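Local atomic coordinates of putative NADH Oxidase (Clostridium acetobutylicum, PDB entry 3E10), a protein that binds flavin mononucleotide and, as a member of the nitroreductase family, probably acts as an FMN-dependent oxidoreductase. Residues L109-L114 and C140-G145. Residues are numbered along the deposited sequence; the frame is centred on the assembly and turned at random.
Sequences LGAVWL and CVISVG. With FMN (flavin mononucleotide), chain L.
In the central antiparallel sheet of this nitroreductase-family flavoprotein, residues 110-114 of strand 110-115 pair with residues 140-145 of strand 136-145 at the sheet margin that carries the FMN. Gly-110, Val-112 and Leu-114 form hydrogen-bonded pairs with Gly-145, Ser-143 and Val-141, two bonds each; the shortest runs from Leu-114 N to Val-141 O (2.7 Å). Between them, Ala-111 with Val-144 and Trp-113 with Ile-142 are non-hydrogen-bonded pairs, and Ala-111 CA comes to 3.1 Å from Ser-143 O in a CA-H...O contact. On the face of Ala-111 and Trp-113, covered by helix 89-106, Ala-111 CB meets Ile-142 CG2 at 3.9 Å. With CG anti to the backbone N (chi1 -178°), the Trp-113 indole presents one face to the flavin and the other to Cys-140. Cys-140 SG lies over the five-membered ring of Trp-113, 4.2 Å from its centroid, in a sulfur-aromatic contact, while FMN C8M sits over the opposite face, offset toward the rim; Gln-91 of the second subunit also packs on this indole. The other face of the sheet carries Val-112, Leu-114, Val-141 and Ser-143. There the OG of Ser-143 reaches Val-112 CG1 at 3.2 Å, a close touch, but its hydrogen bonds go to Tyr-14 OH and Ser-66 OG. Val-112 and Leu-114 each divide their branches between strand and cofactor: Leu-114 CD1 lies loosely near Ser-143 OG and Val-141 O, whereas its CD2 approaches the pyrimidine side of the isoalloxazine, 3.6 Å from FMN N3. Val-112 sets CG2, the methyl anti to its backbone N, 3.6 Å from FMN N1.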
ATOM      1  N   LEU B 109       1.662 -17.715  -5.859  1.00  7.79           N
ATOM      2  CA  LEU B 109       0.656 -17.911  -4.827  1.00  7.36           C
ATOM      3  C   LEU B 109      -0.525 -16.990  -5.117  1.00  7.69           C
ATOM      4  O   LEU B 109      -0.390 -15.983  -5.826  1.00  9.22           O
ATOM      5  CB  LEU B 109       1.232 -17.583  -3.457  1.00  7.46           C
ATOM      6  CG  LEU B 109       2.355 -18.490  -2.958  1.00  7.85           C
ATOM      7  CD1 LEU B 109       2.946 -17.869  -1.718  1.00  8.94           C
ATOM      8  CD2 LEU B 109       1.834 -19.882  -2.674  1.00 10.68           C
ATOM      9  N   GLY B 110      -1.671 -17.344  -4.548  1.00  7.30           N
ATOM     10  CA  GLY B 110      -2.812 -16.453  -4.489  1.00  7.20           C
ATOM     11  C   GLY B 110      -2.986 -15.916  -3.084  1.00  7.32           C
ATOM     12  O   GLY B 110      -2.628 -16.573  -2.082  1.00  7.50           O
ATOM     13  N   ALA B 111      -3.500 -14.703  -2.994  1.00  6.67           N
ATOM     14  CA  ALA B 111      -3.781 -14.103  -1.707  1.00  5.63           C
ATOM     15  C   ALA B 111      -4.924 -13.119  -1.843  1.00  5.64           C
ATOM     16  O   ALA B 111      -5.229 -12.650  -2.920  1.00  6.23           O
ATOM     17  CB  ALA B 111      -2.521 -13.426  -1.169  1.00  6.43           C
ATOM     18  N   VAL B 112      -5.538 -12.798  -0.712  1.00  5.75           N
ATOM     19  CA  VAL B 112      -6.490 -11.699  -0.653  1.00  5.38           C
ATOM     20  C   VAL B 112      -6.329 -10.962   0.683  1.00  5.14           C
ATOM     21  O   VAL B 112      -6.131 -11.562   1.743  1.00  6.56           O
ATOM     22  CB  VAL B 112      -7.967 -12.178  -0.873  1.00  5.55           C
ATOM     23  CG1 VAL B 112      -8.387 -13.215   0.194  1.00  7.31           C
ATOM     24  CG2 VAL B 112      -8.927 -10.976  -0.865  1.00  6.49           C
ATOM     25  N   TRP B 113      -6.453  -9.639   0.596  1.00  5.74           N
ATOM     26  CA  TRP B 113      -6.500  -8.734   1.746  1.00  4.66           C
ATOM     27  C   TRP B 113      -7.890  -8.796   2.333  1.00  6.49           C
ATOM     28  O   TRP B 113      -8.875  -8.538   1.637  1.00  7.84           O
ATOM     29  CB  TRP B 113      -6.163  -7.337   1.229  1.00  6.65           C
ATOM     30  CG  TRP B 113      -6.082  -6.195   2.144  1.00  6.02           C
ATOM     31  CD1 TRP B 113      -6.714  -5.993   3.348  1.00  6.77           C
ATOM     32  CD2 TRP B 113      -5.345  -5.000   1.880  1.00  4.40           C
ATOM     33  NE1 TRP B 113      -6.377  -4.752   3.851  1.00  7.76           N
ATOM     34  CE2 TRP B 113      -5.577  -4.108   2.943  1.00  6.18           C
ATOM     35  CE3 TRP B 113      -4.511  -4.601   0.830  1.00  5.92           C
ATOM     36  CZ2 TRP B 113      -4.974  -2.848   3.001  1.00  6.23           C
ATOM     37  CZ3 TRP B 113      -3.958  -3.350   0.856  1.00  7.20           C
ATOM     38  CH2 TRP B 113      -4.206  -2.480   1.930  1.00  6.73           C
ATOM     39  N   LEU B 114      -7.950  -9.151   3.616  1.00  5.96           N
ATOM     40  CA  LEU B 114      -9.202  -9.202   4.370  1.00  6.14           C
ATOM     41  C   LEU B 114      -9.200  -8.031   5.352  1.00  6.25           C
ATOM     42  O   LEU B 114      -8.507  -8.059   6.370  1.00  6.69           O
ATOM     43  CB  LEU B 114      -9.339 -10.558   5.058  1.00  6.67           C
ATOM     44  CG  LEU B 114      -9.233 -11.793   4.133  1.00  7.06           C
ATOM     45  CD1 LEU B 114      -9.271 -13.077   4.988  1.00  8.28           C
ATOM     46  CD2 LEU B 114     -10.270 -11.812   3.033  1.00  8.24           C
ATOM     47  N   CYS B 140      -5.238  -6.048   9.379  1.00  4.93           N
ATOM     48  CA  CYS B 140      -5.923  -6.863   8.393  1.00  5.17           C
ATOM     49  C   CYS B 140      -5.446  -8.297   8.543  1.00  5.71           C
ATOM     50  O   CYS B 140      -4.501  -8.575   9.296  1.00  7.63           O
ATOM     51  CB  CYS B 140      -5.688  -6.362   6.959  1.00  5.50           C
ATOM     52  SG  CYS B 140      -4.082  -6.780   6.231  1.00  7.36           S
ATOM     53  N   VAL B 141      -6.095  -9.192   7.821  1.00  5.96           N
ATOM     54  CA  VAL B 141      -5.602 -10.563   7.655  1.00  5.77           C
ATOM     55  C   VAL B 141      -5.411 -10.788   6.170  1.00  6.79           C
ATOM     56  O   VAL B 141      -6.224 -10.342   5.371  1.00  7.96           O
ATOM     57  CB  VAL B 141      -6.578 -11.597   8.223  1.00  7.08           C
ATOM     58  CG1 VAL B 141      -6.055 -13.020   7.993  1.00  8.19           C
ATOM     59  CG2 VAL B 141      -6.900 -11.338   9.706  1.00  8.12           C
ATOM     60  N   ILE B 142      -4.315 -11.475   5.800  1.00  6.55           N
ATOM     61  CA  ILE B 142      -4.100 -11.904   4.413  1.00  7.10           C
ATOM     62  C   ILE B 142      -4.155 -13.437   4.373  1.00  7.17           C
ATOM     63  O   ILE B 142      -3.398 -14.101   5.078  1.00  7.55           O
ATOM     64  CB  ILE B 142      -2.788 -11.356   3.852  1.00  8.09           C
ATOM     65  CG1 ILE B 142      -2.818  -9.806   3.821  1.00  7.52           C
ATOM     66  CG2 ILE B 142      -2.545 -11.883   2.412  1.00  9.06           C
ATOM     67  CD1 ILE B 142      -1.554  -9.159   3.489  1.00  8.71           C
ATOM     68  N   SER B 143      -5.106 -13.972   3.619  1.00  6.58           N
ATOM     69  CA  SER B 143      -5.161 -15.415   3.419  1.00  7.32           C
ATOM     70  C   SER B 143      -4.328 -15.710   2.175  1.00  7.78           C
ATOM     71  O   SER B 143      -4.336 -14.926   1.222  1.00  8.28           O
ATOM     72  CB  SER B 143      -6.583 -15.939   3.279  1.00 10.61           C
ATOM     73  OG  SER B 143      -7.235 -15.313   2.242  1.00 11.13           O
ATOM     74  N   VAL B 144      -3.584 -16.811   2.204  1.00  6.55           N
ATOM     75  CA  VAL B 144      -2.604 -17.127   1.176  1.00  6.80           C
ATOM     76  C   VAL B 144      -2.667 -18.643   0.900  1.00  6.62           C
ATOM     77  O   VAL B 144      -2.825 -19.450   1.809  1.00  7.56           O
ATOM     78  CB  VAL B 144      -1.170 -16.782   1.638  1.00  8.20           C
ATOM     79  CG1 VAL B 144      -0.163 -17.041   0.524  1.00  9.08           C
ATOM     80  CG2 VAL B 144      -1.048 -15.328   2.092  1.00  7.30           C
ATOM     81  N   GLY B 145      -2.504 -19.015  -0.360  1.00  6.62           N
ATOM     82  CA  GLY B 145      -2.388 -20.416  -0.754  1.00  7.97           C
ATOM     83  C   GLY B 145      -2.165 -20.549  -2.248  1.00  8.05           C
ATOM     84  O   GLY B 145      -2.132 -19.569  -2.962  1.00  9.02           O
TER
HETATM   85  N1  FMN L 501     -11.757  -8.896  -0.222  1.00  6.31           N
HETATM   86  C2  FMN L 501     -12.507  -9.779   0.500  1.00  6.35           C
HETATM   87  O2  FMN L 501     -12.908 -10.825  -0.030  1.00  8.96           O
HETATM   88  N3  FMN L 501     -12.784  -9.509   1.813  1.00  6.09           N
HETATM   89  C4  FMN L 501     -12.425  -8.332   2.433  1.00  6.03           C
HETATM   90  O4  FMN L 501     -12.699  -8.130   3.640  1.00  8.02           O
HETATM   91  C4A FMN L 501     -11.645  -7.435   1.702  1.00  6.43           C
HETATM   92  N5  FMN L 501     -11.204  -6.286   2.300  1.00  6.77           N
HETATM   93  C5A FMN L 501     -10.377  -5.430   1.576  1.00  6.42           C
HETATM   94  C6  FMN L 501      -9.928  -4.270   2.199  1.00  6.01           C
HETATM   95  C7  FMN L 501      -9.098  -3.366   1.526  1.00  5.88           C
HETATM   96  C7M FMN L 501      -8.561  -2.173   2.225  1.00  7.83           C
HETATM   97  C8  FMN L 501      -8.702  -3.669   0.214  1.00  5.11           C
HETATM   98  C8M FMN L 501      -7.617  -2.834  -0.471  1.00  6.38           C
HETATM   99  C9  FMN L 501      -9.164  -4.841  -0.396  1.00  5.67           C
HETATM  100  C9A FMN L 501     -10.011  -5.719   0.257  1.00  5.08           C
HETATM  101  N10 FMN L 501     -10.505  -6.879  -0.348  1.00  5.98           N
HETATM  102  C10 FMN L 501     -11.291  -7.759   0.382  1.00  5.23           C
HETATM  103  C1' FMN L 501     -10.099  -7.208  -1.723  1.00  5.58           C
HETATM  104  C2' FMN L 501     -10.904  -6.364  -2.724  1.00  5.86           C
HETATM  105  O2' FMN L 501     -12.261  -6.789  -2.825  1.00  6.35           O
HETATM  106  C3' FMN L 501     -10.253  -6.464  -4.107  1.00  6.12           C
HETATM  107  O3' FMN L 501      -8.980  -5.844  -4.035  1.00  5.87           O
HETATM  108  C4' FMN L 501     -11.083  -5.839  -5.244  1.00  5.99           C
HETATM  109  O4' FMN L 501     -12.279  -6.580  -5.469  1.00  8.06           O
HETATM  110  C5' FMN L 501     -10.333  -5.728  -6.570  1.00  6.11           C
HETATM  111  O5' FMN L 501      -9.932  -7.013  -7.060  1.00  5.88           O
HETATM  112  P   FMN L 501      -8.381  -7.353  -7.235  1.00  6.78           P
HETATM  113  O1P FMN L 501      -7.752  -6.265  -8.069  1.00  6.94           O
HETATM  114  O2P FMN L 501      -7.743  -7.389  -5.885  1.00  6.37           O
HETATM  115  O3P FMN L 501      -8.379  -8.686  -7.948  1.00  6.87           O